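Long-range contact in putative cell invasion protein with MAC/Perforin domain (Bacteroides thetaiotaomicron VPI-5482, PDB 3KK7), which is of unproven function but, as a member of the membrane-attack complex/perforin (MACPF) family, may act in cell invasion or membrane perforation: residues A[144-149]-A[292-297]. Numbering follows the deposited sequence.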
ATOM      1  N   LYS A 144     -12.088   7.493 -19.270  1.00 27.85           N
ATOM      2  CA  LYS A 144     -13.511   7.747 -19.342  1.00 29.11           C
ATOM      3  C   LYS A 144     -13.883   9.177 -18.931  1.00 29.44           C
ATOM      4  O   LYS A 144     -14.800   9.743 -19.497  1.00 28.44           O
ATOM      5  CB  LYS A 144     -14.294   6.726 -18.523  1.00 29.45           C
ATOM      6  CG  LYS A 144     -14.331   5.334 -19.117  1.00 29.94           C
ATOM      7  CD  LYS A 144     -15.396   4.494 -18.393  1.00 31.99           C
ATOM      8  CE  LYS A 144     -15.590   3.148 -19.020  1.00 32.59           C
ATOM      9  NZ  LYS A 144     -16.712   2.406 -18.362  1.00 34.75           N
ATOM     10  N   GLU A 145     -13.142   9.770 -18.000  1.00 30.69           N
ATOM     11  CA  GLU A 145     -13.432  11.138 -17.551  1.00 31.96           C
ATOM     12  C   GLU A 145     -12.848  12.161 -18.489  1.00 33.31           C
ATOM     13  O   GLU A 145     -13.341  13.281 -18.548  1.00 33.81           O
ATOM     14  CB  GLU A 145     -12.878  11.407 -16.146  1.00 32.16           C
ATOM     15  CG  GLU A 145     -13.608  10.691 -15.039  1.00 32.31           C
ATOM     16  CD  GLU A 145     -12.875  10.695 -13.708  1.00 33.74           C
ATOM     17  OE1 GLU A 145     -11.779  11.279 -13.592  1.00 36.42           O
ATOM     18  OE2 GLU A 145     -13.409  10.101 -12.749  1.00 35.40           O
ATOM     19  N   THR A 146     -11.788  11.799 -19.210  1.00 34.90           N
ATOM     20  CA  THR A 146     -11.062  12.767 -20.057  1.00 35.45           C
ATOM     21  C   THR A 146     -11.664  12.900 -21.425  1.00 36.46           C
ATOM     22  O   THR A 146     -11.520  13.939 -22.071  1.00 36.95           O
ATOM     23  CB  THR A 146      -9.626  12.340 -20.268  1.00 34.91           C
ATOM     24  OG1 THR A 146      -9.013  12.158 -18.998  1.00 35.66           O
ATOM     25  CG2 THR A 146      -8.870  13.360 -21.053  1.00 34.31           C
ATOM     26  N   PHE A 147     -12.295  11.834 -21.887  1.00 37.81           N
ATOM     27  CA  PHE A 147     -12.830  11.812 -23.232  1.00 39.40           C
ATOM     28  C   PHE A 147     -14.334  11.802 -23.183  1.00 41.98           C
ATOM     29  O   PHE A 147     -14.943  11.170 -22.324  1.00 42.90           O
ATOM     30  CB  PHE A 147     -12.248  10.661 -24.061  1.00 38.49           C
ATOM     31  CG  PHE A 147     -10.796  10.829 -24.320  1.00 35.40           C
ATOM     32  CD1 PHE A 147     -10.363  11.661 -25.331  1.00 33.90           C
ATOM     33  CD2 PHE A 147      -9.854  10.249 -23.492  1.00 32.12           C
ATOM     34  CE1 PHE A 147      -9.004  11.876 -25.534  1.00 32.95           C
ATOM     35  CE2 PHE A 147      -8.516  10.454 -23.692  1.00 31.06           C
ATOM     36  CZ  PHE A 147      -8.085  11.266 -24.719  1.00 31.32           C
ATOM     37  N   VAL A 148     -14.913  12.570 -24.095  1.00 44.71           N
ATOM     38  CA  VAL A 148     -16.353  12.744 -24.177  1.00 46.35           C
ATOM     39  C   VAL A 148     -16.939  11.348 -24.198  1.00 47.58           C
ATOM     40  O   VAL A 148     -16.309  10.415 -24.709  1.00 47.95           O
ATOM     41  CB  VAL A 148     -16.748  13.604 -25.442  1.00 46.67           C
ATOM     42  CG1 VAL A 148     -18.187  13.338 -25.887  1.00 47.00           C
ATOM     43  CG2 VAL A 148     -16.481  15.123 -25.179  1.00 45.76           C
ATOM     44  N   HIS A 149     -18.098  11.217 -23.563  1.00 49.02           N
ATOM     45  CA  HIS A 149     -18.886   9.997 -23.533  1.00 50.24           C
ATOM     46  C   HIS A 149     -19.096   9.411 -24.957  1.00 50.77           C
ATOM     47  O   HIS A 149     -19.371  10.172 -25.898  1.00 50.59           O
ATOM     48  CB  HIS A 149     -20.224  10.335 -22.853  1.00 50.77           C
ATOM     49  CG  HIS A 149     -21.209   9.204 -22.838  1.00 52.38           C
ATOM     50  ND1 HIS A 149     -21.084   8.123 -21.988  1.00 53.23           N
ATOM     51  CD2 HIS A 149     -22.330   8.984 -23.574  1.00 52.22           C
ATOM     52  CE1 HIS A 149     -22.082   7.281 -22.207  1.00 54.05           C
ATOM     53  NE2 HIS A 149     -22.854   7.782 -23.161  1.00 53.09           N
ATOM     54  N   SER A 292      -8.484  11.576 -30.762  1.00 22.83           N
ATOM     55  CA  SER A 292      -8.553  12.739 -29.899  1.00 23.57           C
ATOM     56  C   SER A 292      -7.471  12.657 -28.859  1.00 23.77           C
ATOM     57  O   SER A 292      -6.934  11.575 -28.633  1.00 23.85           O
ATOM     58  CB  SER A 292      -9.902  12.807 -29.225  1.00 23.62           C
ATOM     59  OG  SER A 292     -10.857  13.221 -30.179  1.00 24.90           O
ATOM     60  N   TYR A 293      -7.135  13.798 -28.247  1.00 23.80           N
ATOM     61  CA  TYR A 293      -6.073  13.837 -27.215  1.00 23.46           C
ATOM     62  C   TYR A 293      -6.315  14.843 -26.124  1.00 23.52           C
ATOM     63  O   TYR A 293      -7.085  15.766 -26.291  1.00 23.69           O
ATOM     64  CB  TYR A 293      -4.726  14.161 -27.836  1.00 23.29           C
ATOM     65  CG  TYR A 293      -4.520  15.626 -28.262  1.00 23.26           C
ATOM     66  CD1 TYR A 293      -5.032  16.103 -29.466  1.00 22.81           C
ATOM     67  CD2 TYR A 293      -3.743  16.507 -27.496  1.00 23.01           C
ATOM     68  CE1 TYR A 293      -4.814  17.411 -29.881  1.00 23.88           C
ATOM     69  CE2 TYR A 293      -3.534  17.853 -27.909  1.00 22.91           C
ATOM     70  CZ  TYR A 293      -4.065  18.282 -29.100  1.00 22.33           C
ATOM     71  OH  TYR A 293      -3.892  19.567 -29.530  1.00 22.44           O
ATOM     72  N   SER A 294      -5.631  14.656 -25.009  1.00 23.45           N
ATOM     73  CA  SER A 294      -5.643  15.610 -23.942  1.00 23.95           C
ATOM     74  C   SER A 294      -4.238  15.664 -23.382  1.00 24.39           C
ATOM     75  O   SER A 294      -3.607  14.636 -23.216  1.00 24.77           O
ATOM     76  CB  SER A 294      -6.650  15.192 -22.867  1.00 24.41           C
ATOM     77  OG  SER A 294      -6.540  15.976 -21.686  1.00 25.22           O
ATOM     78  N   ILE A 295      -3.732  16.860 -23.115  1.00 24.86           N
ATOM     79  CA  ILE A 295      -2.420  16.974 -22.516  1.00 24.94           C
ATOM     80  C   ILE A 295      -2.473  17.619 -21.139  1.00 24.74           C
ATOM     81  O   ILE A 295      -3.485  18.214 -20.746  1.00 24.86           O
ATOM     82  CB  ILE A 295      -1.454  17.729 -23.398  1.00 24.86           C
ATOM     83  CG1 ILE A 295      -1.912  19.161 -23.616  1.00 24.21           C
ATOM     84  CG2 ILE A 295      -1.286  17.026 -24.702  1.00 25.82           C
ATOM     85  CD1 ILE A 295      -0.720  20.073 -23.789  1.00 24.45           C
ATOM     86  N   LYS A 296      -1.377  17.446 -20.419  1.00 24.32           N
ATOM     87  CA  LYS A 296      -1.169  18.034 -19.106  1.00 24.87           C
ATOM     88  C   LYS A 296       0.316  18.203 -18.940  1.00 24.74           C
ATOM     89  O   LYS A 296       1.068  17.273 -19.238  1.00 24.42           O
ATOM     90  CB  LYS A 296      -1.686  17.133 -17.975  1.00 25.13           C
ATOM     91  CG  LYS A 296      -1.612  17.836 -16.577  1.00 26.95           C
ATOM     92  CD  LYS A 296      -2.327  17.084 -15.424  1.00 27.40           C
ATOM     93  CE  LYS A 296      -1.556  15.888 -14.899  1.00 26.53           C
ATOM     94  NZ  LYS A 296      -2.153  15.410 -13.614  1.00 26.26           N
ATOM     95  N   THR A 297       0.752  19.374 -18.476  1.00 24.96           N
ATOM     96  CA  THR A 297       2.174  19.612 -18.241  1.00 24.35           C
ATOM     97  C   THR A 297       2.415  19.535 -16.750  1.00 24.90           C
ATOM     98  O   THR A 297       1.540  19.866 -15.952  1.00 24.34           O
ATOM     99  CB  THR A 297       2.657  20.950 -18.805  1.00 24.45           C
ATOM    100  OG1 THR A 297       1.814  22.008 -18.348  1.00 24.10           O
ATOM    101  CG2 THR A 297       2.647  20.928 -20.314  1.00 23.05           C
TER
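In the MACPF domain, the C-terminal end of helix 133-146 packs on a central-sheet strand, 288-298, through Thr146, its last residue, and Phe147, just beyond it. Phe147 is the first residue to leave the helical conformation, and its ring reaches the strand through CE1 and CZ. CE1 of Phe147 lies 3.7 Å from O of Ser292, which stands oblique to the ring, and 3.9 Å from CB of Ser292. N of Tyr293 sits at the ring edge, 3.8 Å from CE1 of Phe147. These are van der Waals contacts. Thr146 makes the second touch. Its OG1 lies beside the backbone N, chi1 -56°, which leaves CG2 anti to that N and 3.4 Å from CB of Ser294. The same methyl lies above one face of the Phe147 ring, offset toward the rim. OG1 of Thr146 turns back into the helix and hydrogen-bonds O of Thr142. OG of Ser294 is hydrogen-bonded to O of Thr308, so both hydroxyls have partners of their own. Pro310 also touches Phe147. An alanine in place of Phe147 would probably leave a gap beside Ser292 and Tyr293 and take away the ring under the Thr146 methyl. On its other side the strand buries Tyr293 against Phe226, Ile274 and Ile318. A helix end resting on the antiparallel sheet in this way fits the MACPF fold, in which helices flank a bent central sheet.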